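Local coordinates for uncharacterized protein SP1917 (Streptococcus pneumoniae, PDB 3C9P) that is of unknown function; it is a small, largely helical bacterial protein of the DUF2200 family, at residues Y59-Y69 with L92-D100. Residues are numbered along the deposited sequence; the frame is centred on the assembly and turned at random.
With EDO (1,2-ethanediol), chain B.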
loop_
_atom_site.group_PDB
_atom_site.type_symbol
_atom_site.label_atom_id
_atom_site.label_comp_id
_atom_site.label_asym_id
_atom_site.label_seq_id
_atom_site.Cartn_x
_atom_site.Cartn_y
_atom_site.Cartn_z
ATOM N N TYR A 59 -5.309 -8.408 -6.748
ATOM C CA TYR A 59 -4.934 -7.425 -5.732
ATOM C C TYR A 59 -5.401 -7.880 -4.354
ATOM O O TYR A 59 -4.648 -7.789 -3.368
ATOM C CB TYR A 59 -5.527 -6.043 -6.088
ATOM C CG TYR A 59 -4.789 -4.872 -5.454
ATOM C CD1 TYR A 59 -3.429 -4.648 -5.710
ATOM C CD2 TYR A 59 -5.467 -3.979 -4.614
ATOM C CE1 TYR A 59 -2.749 -3.543 -5.147
ATOM C CE2 TYR A 59 -4.799 -2.905 -4.020
ATOM C CZ TYR A 59 -3.454 -2.691 -4.294
ATOM O OH TYR A 59 -2.811 -1.639 -3.707
ATOM N N GLY A 60 -6.622 -8.411 -4.284
ATOM C CA GLY A 60 -7.149 -8.886 -3.003
ATOM C C GLY A 60 -6.302 -10.034 -2.458
ATOM O O GLY A 60 -5.977 -10.082 -1.263
ATOM N N ASP A 61 -5.956 -10.967 -3.331
ATOM C CA ASP A 61 -5.196 -12.138 -2.897
ATOM C C ASP A 61 -3.756 -11.796 -2.458
ATOM O O ASP A 61 -3.205 -12.466 -1.574
ATOM C CB ASP A 61 -5.215 -13.201 -3.969
ATOM C CG ASP A 61 -6.492 -14.055 -3.934
ATOM O OD1 ASP A 61 -7.307 -13.958 -2.971
ATOM O OD2 ASP A 61 -6.669 -14.842 -4.879
ATOM N N PHE A 62 -3.170 -10.762 -3.059
ATOM C CA PHE A 62 -1.886 -10.195 -2.585
ATOM C C PHE A 62 -1.956 -9.767 -1.107
ATOM O O PHE A 62 -1.122 -10.171 -0.283
ATOM C CB PHE A 62 -1.466 -9.018 -3.476
ATOM C CG PHE A 62 -0.185 -8.356 -3.052
ATOM C CD1 PHE A 62 1.045 -8.866 -3.450
ATOM C CD2 PHE A 62 -0.214 -7.232 -2.255
ATOM C CE1 PHE A 62 2.244 -8.235 -3.065
ATOM C CE2 PHE A 62 0.988 -6.594 -1.855
ATOM C CZ PHE A 62 2.205 -7.107 -2.277
ATOM N N PHE A 63 -2.957 -8.954 -0.780
ATOM C CA PHE A 63 -3.219 -8.562 0.607
ATOM C C PHE A 63 -3.660 -9.688 1.537
ATOM O O PHE A 63 -3.239 -9.705 2.701
ATOM C CB PHE A 63 -4.185 -7.368 0.667
ATOM C CG PHE A 63 -3.523 -6.091 0.333
ATOM C CD1 PHE A 63 -3.342 -5.716 -0.978
ATOM C CD2 PHE A 63 -2.997 -5.288 1.342
ATOM C CE1 PHE A 63 -2.678 -4.495 -1.310
ATOM C CE2 PHE A 63 -2.347 -4.078 1.021
ATOM C CZ PHE A 63 -2.186 -3.698 -0.307
ATOM N N ARG A 64 -4.476 -10.624 1.045
ATOM C CA ARG A 64 -4.931 -11.735 1.897
ATOM C C ARG A 64 -3.758 -12.588 2.339
ATOM O O ARG A 64 -3.793 -13.171 3.414
ATOM C CB ARG A 64 -5.976 -12.623 1.217
ATOM C CG ARG A 64 -7.310 -11.949 0.962
ATOM C CD ARG A 64 -8.261 -12.930 0.256
ATOM N NE ARG A 64 -9.540 -12.271 -0.051
ATOM C CZ ARG A 64 -9.929 -11.879 -1.263
ATOM N NH1 ARG A 64 -9.168 -12.108 -2.330
ATOM N NH2 ARG A 64 -11.107 -11.270 -1.411
ATOM N N GLN A 65 -2.736 -12.659 1.506
ATOM C CA GLN A 65 -1.584 -13.546 1.764
ATOM C C GLN A 65 -0.316 -12.860 2.284
ATOM O O GLN A 65 0.781 -13.491 2.352
ATOM C CB GLN A 65 -1.289 -14.351 0.499
ATOM C CG GLN A 65 -2.449 -15.301 0.152
ATOM C CD GLN A 65 -2.253 -15.991 -1.186
ATOM O OE1 GLN A 65 -2.247 -15.346 -2.234
ATOM N NE2 GLN A 65 -2.089 -17.305 -1.157
ATOM N N ALA A 66 -0.451 -11.595 2.667
ATOM C CA ALA A 66 0.670 -10.838 3.236
ATOM C C ALA A 66 1.258 -11.625 4.395
ATOM O O ALA A 66 0.520 -12.143 5.254
ATOM C CB ALA A 66 0.219 -9.468 3.708
ATOM N N PRO A 67 2.586 -11.780 4.408
ATOM C CA PRO A 67 3.157 -12.643 5.461
ATOM C C PRO A 67 3.102 -12.097 6.886
ATOM O O PRO A 67 3.010 -12.876 7.829
ATOM C CB PRO A 67 4.630 -12.820 5.042
ATOM C CG PRO A 67 4.860 -11.906 3.907
ATOM C CD PRO A 67 3.592 -11.259 3.464
ATOM N N TYR A 68 3.191 -10.785 7.066
ATOM C CA TYR A 68 3.323 -10.249 8.413
ATOM C C TYR A 68 3.003 -8.762 8.446
ATOM O O TYR A 68 3.889 -7.928 8.253
ATOM C CB TYR A 68 4.743 -10.450 8.941
ATOM C CG TYR A 68 4.820 -10.515 10.450
ATOM C CD1 TYR A 68 4.763 -9.361 11.239
ATOM C CD2 TYR A 68 4.942 -11.754 11.089
ATOM C CE1 TYR A 68 4.820 -9.470 12.646
ATOM C CE2 TYR A 68 5.010 -11.865 12.463
ATOM C CZ TYR A 68 4.939 -10.729 13.235
ATOM O OH TYR A 68 5.025 -10.893 14.611
ATOM N N TYR A 69 1.754 -8.424 8.736
ATOM C CA TYR A 69 1.394 -7.003 8.769
ATOM C C TYR A 69 2.075 -6.343 9.944
ATOM O O TYR A 69 2.049 -6.888 11.063
ATOM C CB TYR A 69 -0.120 -6.858 8.869
ATOM C CG TYR A 69 -0.803 -7.013 7.525
ATOM C CD1 TYR A 69 -0.803 -5.946 6.608
ATOM C CD2 TYR A 69 -1.440 -8.203 7.171
ATOM C CE1 TYR A 69 -1.414 -6.061 5.381
ATOM C CE2 TYR A 69 -2.077 -8.330 5.923
ATOM C CZ TYR A 69 -2.058 -7.242 5.053
ATOM O OH TYR A 69 -2.657 -7.320 3.845
ATOM N N LEU A 92 -9.933 -6.237 4.873
ATOM C CA LEU A 92 -9.085 -6.303 3.687
ATOM C C LEU A 92 -8.997 -4.923 3.049
ATOM O O LEU A 92 -7.901 -4.464 2.742
ATOM C CB LEU A 92 -9.590 -7.338 2.678
ATOM C CG LEU A 92 -8.761 -7.499 1.389
ATOM C CD1 LEU A 92 -7.317 -7.898 1.697
ATOM C CD2 LEU A 92 -9.414 -8.568 0.492
HETATM N N MSE A 93 -10.142 -4.268 2.846
HETATM C CA MSE A 93 -10.141 -2.907 2.320
HETATM C C MSE A 93 -9.313 -1.972 3.241
HETATM O O MSE A 93 -8.672 -1.031 2.776
HETATM C CB MSE A 93 -11.564 -2.380 2.171
HETATM C CG MSE A 93 -11.685 -1.026 1.420
HETATM SE SE MSE A 93 -10.919 -1.124 -0.408
HETATM C CE MSE A 93 -12.450 -1.929 -1.308
ATOM N N GLN A 94 -9.362 -2.206 4.549
ATOM C CA GLN A 94 -8.644 -1.330 5.465
ATOM C C GLN A 94 -7.123 -1.378 5.229
ATOM O O GLN A 94 -6.490 -0.327 5.211
ATOM C CB GLN A 94 -9.053 -1.598 6.919
ATOM C CG GLN A 94 -8.488 -0.629 7.914
ATOM C CD GLN A 94 -8.956 -0.915 9.338
ATOM O OE1 GLN A 94 -8.732 -2.000 9.878
ATOM N NE2 GLN A 94 -9.593 0.063 9.953
ATOM N N GLU A 95 -6.554 -2.569 5.011
ATOM C CA GLU A 95 -5.112 -2.722 4.704
ATOM C C GLU A 95 -4.777 -2.088 3.354
ATOM O O GLU A 95 -3.731 -1.460 3.194
ATOM C CB GLU A 95 -4.678 -4.203 4.699
ATOM C CG GLU A 95 -4.976 -4.997 6.006
ATOM C CD GLU A 95 -4.346 -4.395 7.272
ATOM O OE1 GLU A 95 -3.715 -3.322 7.200
ATOM O OE2 GLU A 95 -4.481 -5.016 8.351
ATOM N N ILE A 96 -5.673 -2.265 2.386
ATOM C CA ILE A 96 -5.498 -1.698 1.046
ATOM C C ILE A 96 -5.438 -0.171 1.147
ATOM O O ILE A 96 -4.583 0.468 0.523
ATOM C CB ILE A 96 -6.635 -2.152 0.100
ATOM C CG1 ILE A 96 -6.402 -3.621 -0.313
ATOM C CG2 ILE A 96 -6.799 -1.199 -1.122
ATOM C CD1 ILE A 96 -7.572 -4.307 -1.136
ATOM N N ARG A 97 -6.345 0.406 1.930
ATOM C CA ARG A 97 -6.402 1.858 2.076
ATOM C C ARG A 97 -5.222 2.374 2.882
ATOM O O ARG A 97 -4.777 3.487 2.648
ATOM C CB ARG A 97 -7.727 2.313 2.687
ATOM C CG ARG A 97 -8.938 2.104 1.752
ATOM C CD ARG A 97 -8.784 2.968 0.484
ATOM N NE ARG A 97 -9.972 2.907 -0.363
ATOM C CZ ARG A 97 -9.987 2.483 -1.624
ATOM N NH1 ARG A 97 -8.884 2.068 -2.214
ATOM N NH2 ARG A 97 -11.124 2.488 -2.302
ATOM N N ARG A 98 -4.695 1.571 3.805
ATOM C CA ARG A 98 -3.455 1.982 4.499
ATOM C C ARG A 98 -2.294 2.079 3.506
ATOM O O ARG A 98 -1.515 3.046 3.558
ATOM C CB ARG A 98 -3.103 1.036 5.651
ATOM C CG ARG A 98 -4.014 1.158 6.845
ATOM C CD ARG A 98 -3.732 0.069 7.864
ATOM N NE ARG A 98 -4.554 0.281 9.058
ATOM C CZ ARG A 98 -5.095 -0.667 9.811
ATOM N NH1 ARG A 98 -4.947 -1.953 9.515
ATOM N NH2 ARG A 98 -5.799 -0.318 10.875
ATOM N N LEU A 99 -2.190 1.125 2.581
ATOM C CA LEU A 99 -1.180 1.296 1.498
ATOM C C LEU A 99 -1.411 2.561 0.651
ATOM O O LEU A 99 -0.459 3.302 0.323
ATOM C CB LEU A 99 -1.038 0.051 0.605
ATOM C CG LEU A 99 0.064 0.188 -0.470
ATOM C CD1 LEU A 99 1.439 0.402 0.154
ATOM C CD2 LEU A 99 0.067 -1.017 -1.420
ATOM N N ASP A 100 -2.669 2.831 0.318
ATOM C CA ASP A 100 -2.983 4.042 -0.455
ATOM C C ASP A 100 -2.504 5.295 0.261
ATOM O O ASP A 100 -2.039 6.238 -0.401
ATOM C CB ASP A 100 -4.466 4.183 -0.753
ATOM C CG ASP A 100 -4.973 3.162 -1.786
ATOM O OD1 ASP A 100 -4.273 2.830 -2.768
ATOM O OD2 ASP A 100 -6.111 2.704 -1.619
HETATM C C1 EDO B . -6.769 1.175 -4.393
HETATM O O1 EDO B . -6.889 2.450 -5.022
HETATM C C2 EDO B . -5.660 0.408 -5.088
HETATM O O2 EDO B . -4.836 1.336 -5.796
HETATM O O HOH W 1 -3.740 0.162 -2.114
#
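A knob-into-hole packing of Phe63 among Leu92, Glu95, Ile96 and Leu99 joins the short helix 59-64 to helix 91-107 in the buried core of this mostly helical DUF2200 protein. The Phe63 ring takes Ile96 CG1 squarely over one face, a CH-pi contact 3.8 Å from the centroid, while Phe62 CE2 lies over the opposite face. Leu99 CD2 abuts the ring edge at Phe63 CZ. At the base of the knob, Leu92 CD1 packs tightly on Phe63 CB at 3.3 Å; the other branch, CD2, lies over one face of the Arg64 guanidinium, whose NH1 forms a salt bridge with Asp61. The axes of segments 59-64 and 92-100 lie nearly at right angles (94°) and come within 10.0 Å at their closest, and side chains fill the gap without a direct hydrogen bond between the two segments. Beyond the helix end the chain turns back, and Tyr69 OH donates to Phe63 O at 2.7 Å, fixing the phenol beside Glu95. With chi2 bent to -57°, Glu95 CG lies over one face of the Tyr69 ring as a CH-pi contact, and the carboxylate stacks above the rim of that face, its plane 16° from the ring's; OE1 accepts from Arg98 NH1, and OE2 pairs with Arg73. On the flank toward helix 13-26, Tyr59 meets Ile96 CG2 at its ring edge, and Tyr59 OH lies 2.6 Å from a water that donates to Ile96 O and, weakly, to Asp100 OD1, bridging the helices. A 1,2-ethanediol, probably picked up from the crystallisation solution, lodges between Tyr59, Arg97 and Asp100.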